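Local structure of serpin-ZX (Arabidopsis thaliana, 3LE2) at residues M17-H22 with V33-A38. The protein inhibits proteases such as metacaspase-9 and RD21A, trapping them covalently when they cleave the serpin's reactive center loop, and so restrains programmed cell death. Numbering follows the deposited sequence. Where two conformers were deposited one is given.
Sequences MNLAKH and VIFSPA
F35 pushes its ring from the end of strand 33-35 against L19 and A20 of helix 5-25, a worked example of how the serpin fold seats its N-terminal helix: a single aromatic side chain spans the gap between helix and strand. The backbones stay well apart, with A20 CA 8.1 Å from F35 CA, and the ring does the bridging.

The tight part lies at the far end of that ring. CZ of F35 meets the helix backbone itself, 3.8 Å from A20 CA. L19 closes one corner obliquely, with its CD2 methyl 3.7 Å from F35 CE2. L19 CG lies anti to the backbone N (chi1 172°), which brings CG and the CD2 methyl, not CD1, against F35 CE2. F35 CB already points toward the helix, and chi1 of 77°, with CG between N and the carbonyl carbon, sets the ring with its far edge against A20 and L19.

The contact is purely apolar and buried, and I385 of strand 382-388 continues the packing by touching both A20 and P37, while its backbone hydrogen bonding with F35 means that the ring projects from a strand held in the sheet.

Away from F35 the helix is more open: N18, K21 and H22 are partly exposed and do not touch the strand, although N18 and H22 pack on L297. Next in the chain after F35, S36 is the N-cap of helix 37-49. The contrast with the packed side is sharpest at A20, whose CB comes to the edge of the F35 ring, in the plane of the ring, and sits 3.5 Å from F35 CE1.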
ATOM      1  N   MET A  17       8.208   2.058   5.023  1.00 27.26           N
ATOM      2  CA  MET A  17       8.964   0.805   4.947  1.00 27.44           C
ATOM      3  C   MET A  17       9.167   0.207   6.332  1.00 29.54           C
ATOM      4  O   MET A  17       9.141  -1.010   6.506  1.00 29.78           O
ATOM      5  CB  MET A  17      10.316   1.009   4.267  1.00 27.79           C
ATOM      6  CG  MET A  17      10.225   1.430   2.807  1.00 31.82           C
ATOM      7  SD  MET A  17       9.250   0.314   1.784  1.00 36.53           S
ATOM      8  CE  MET A  17      10.195  -1.182   1.860  1.00 23.98           C
ATOM      9  N   ASN A  18       9.374   1.062   7.326  1.00 30.35           N
ATOM     10  CA  ASN A  18       9.501   0.566   8.688  1.00 31.13           C
ATOM     11  C   ASN A  18       8.153   0.020   9.189  1.00 26.05           C
ATOM     12  O   ASN A  18       8.088  -1.009   9.852  1.00 30.88           O
ATOM     13  CB  ASN A  18      10.048   1.663   9.613  1.00 35.41           C
ATOM     14  CG  ASN A  18      10.514   1.118  10.950  1.00 35.15           C
ATOM     15  OD1 ASN A  18      10.839  -0.066  11.081  1.00 39.44           O
ATOM     16  ND2 ASN A  18      10.539   1.975  11.951  1.00 28.94           N
ATOM     17  N   LEU A  19       7.072   0.716   8.858  1.00 30.90           N
ATOM     18  CA  LEU A  19       5.736   0.192   9.121  1.00 32.14           C
ATOM     19  C   LEU A  19       5.604  -1.196   8.489  1.00 29.53           C
ATOM     20  O   LEU A  19       5.192  -2.147   9.155  1.00 36.18           O
ATOM     21  CB  LEU A  19       4.657   1.156   8.609  1.00 29.17           C
ATOM     22  CG  LEU A  19       3.204   0.651   8.642  1.00 38.05           C
ATOM     23  CD1 LEU A  19       2.801   0.264  10.037  1.00 28.37           C
ATOM     24  CD2 LEU A  19       2.243   1.695   8.079  1.00 35.65           C
ATOM     25  N   ALA A  20       5.988  -1.330   7.221  1.00 26.65           N
ATOM     26  CA  ALA A  20       5.942  -2.642   6.564  1.00 29.71           C
ATOM     27  C   ALA A  20       6.757  -3.691   7.322  1.00 30.60           C
ATOM     28  O   ALA A  20       6.362  -4.849   7.415  1.00 31.16           O
ATOM     29  CB  ALA A  20       6.408  -2.542   5.119  1.00 25.27           C
ATOM     30  N   LYS A  21       7.904  -3.282   7.856  0.57 30.92           N
ATOM     31  CA  LYS A  21       8.745  -4.177   8.649  0.57 29.24           C
ATOM     32  C   LYS A  21       7.975  -4.653   9.869  0.57 30.50           C
ATOM     33  O   LYS A  21       7.934  -5.849  10.162  0.57 31.30           O
ATOM     34  CB  LYS A  21      10.035  -3.468   9.084  0.57 30.04           C
ATOM     35  CG  LYS A  21      10.990  -4.302   9.953  0.57 30.67           C
ATOM     36  CD  LYS A  21      11.714  -5.388   9.158  0.57 28.65           C
ATOM     37  CE  LYS A  21      12.769  -6.094  10.009  0.57 35.11           C
ATOM     38  NZ  LYS A  21      13.523  -7.162   9.278  0.57 28.12           N
ATOM     39  N   HIS A  22       7.361  -3.714  10.582  1.00 32.40           N
ATOM     40  CA  HIS A  22       6.590  -4.066  11.778  1.00 31.83           C
ATOM     41  C   HIS A  22       5.369  -4.934  11.472  1.00 28.76           C
ATOM     42  O   HIS A  22       5.045  -5.813  12.248  1.00 32.19           O
ATOM     43  CB  HIS A  22       6.174  -2.821  12.559  1.00 27.79           C
ATOM     44  CG  HIS A  22       7.313  -2.137  13.252  1.00 39.54           C
ATOM     45  ND1 HIS A  22       7.279  -1.805  14.590  1.00 40.76           N
ATOM     46  CD2 HIS A  22       8.521  -1.729  12.793  1.00 36.34           C
ATOM     47  CE1 HIS A  22       8.416  -1.214  14.923  1.00 41.88           C
ATOM     48  NE2 HIS A  22       9.188  -1.158  13.851  1.00 31.40           N
ATOM     49  N   VAL A  33       2.334 -10.468   2.543  1.00 26.02           N
ATOM     50  CA  VAL A  33       1.791  -9.204   3.027  1.00 26.71           C
ATOM     51  C   VAL A  33       1.549  -8.240   1.855  1.00 32.21           C
ATOM     52  O   VAL A  33       2.347  -8.185   0.923  1.00 28.30           O
ATOM     53  CB  VAL A  33       2.773  -8.501   3.997  1.00 23.59           C
ATOM     54  CG1 VAL A  33       2.243  -7.113   4.378  1.00 21.76           C
ATOM     55  CG2 VAL A  33       3.032  -9.338   5.218  1.00 20.74           C
ATOM     56  N   ILE A  34       0.453  -7.489   1.901  1.00 28.54           N
ATOM     57  CA  ILE A  34       0.267  -6.338   1.005  1.00 22.43           C
ATOM     58  C   ILE A  34      -0.573  -5.322   1.770  1.00 25.99           C
ATOM     59  O   ILE A  34      -1.539  -5.703   2.415  1.00 24.93           O
ATOM     60  CB  ILE A  34      -0.436  -6.713  -0.321  1.00 26.17           C
ATOM     61  CG1 ILE A  34      -0.420  -5.538  -1.301  1.00 29.30           C
ATOM     62  CG2 ILE A  34      -1.872  -7.174  -0.078  1.00 28.18           C
ATOM     63  CD1 ILE A  34       0.959  -5.223  -1.871  1.00 25.45           C
ATOM     64  N   PHE A  35      -0.187  -4.044   1.737  1.00 30.40           N
ATOM     65  CA  PHE A  35      -1.001  -2.998   2.363  1.00 26.03           C
ATOM     66  C   PHE A  35      -0.721  -1.641   1.735  1.00 28.08           C
ATOM     67  O   PHE A  35       0.301  -1.459   1.104  1.00 28.34           O
ATOM     68  CB  PHE A  35      -0.751  -2.940   3.873  1.00 25.05           C
ATOM     69  CG  PHE A  35       0.544  -2.265   4.249  1.00 22.44           C
ATOM     70  CD1 PHE A  35       1.739  -2.963   4.216  1.00 24.52           C
ATOM     71  CD2 PHE A  35       0.557  -0.939   4.640  1.00 21.64           C
ATOM     72  CE1 PHE A  35       2.951  -2.347   4.564  1.00 26.34           C
ATOM     73  CE2 PHE A  35       1.752  -0.306   4.986  1.00 32.24           C
ATOM     74  CZ  PHE A  35       2.956  -1.010   4.947  1.00 31.06           C
ATOM     75  N   SER A  36      -1.628  -0.690   1.916  1.00 25.51           N
ATOM     76  CA  SER A  36      -1.456   0.630   1.334  1.00 29.87           C
ATOM     77  C   SER A  36      -1.087   1.692   2.377  1.00 33.51           C
ATOM     78  O   SER A  36      -1.932   2.123   3.162  1.00 31.75           O
ATOM     79  CB  SER A  36      -2.726   1.050   0.586  1.00 27.36           C
ATOM     80  OG  SER A  36      -2.645   2.402   0.183  1.00 22.86           O
ATOM     81  N   PRO A  37       0.181   2.121   2.381  1.00 26.83           N
ATOM     82  CA  PRO A  37       0.676   3.151   3.305  1.00 24.43           C
ATOM     83  C   PRO A  37      -0.057   4.477   3.092  1.00 28.01           C
ATOM     84  O   PRO A  37      -0.350   5.181   4.049  1.00 36.65           O
ATOM     85  CB  PRO A  37       2.153   3.307   2.906  1.00 26.14           C
ATOM     86  CG  PRO A  37       2.489   2.089   2.126  1.00 34.45           C
ATOM     87  CD  PRO A  37       1.228   1.631   1.470  1.00 24.49           C
ATOM     88  N   ALA A  38      -0.333   4.814   1.837  1.00 23.60           N
ATOM     89  CA  ALA A  38      -1.114   5.994   1.511  1.00 22.18           C
ATOM     90  C   ALA A  38      -2.461   5.987   2.211  1.00 29.62           C
ATOM     91  O   ALA A  38      -2.846   6.983   2.820  1.00 33.82           O
ATOM     92  CB  ALA A  38      -1.305   6.099   0.011  1.00 31.32           C
TER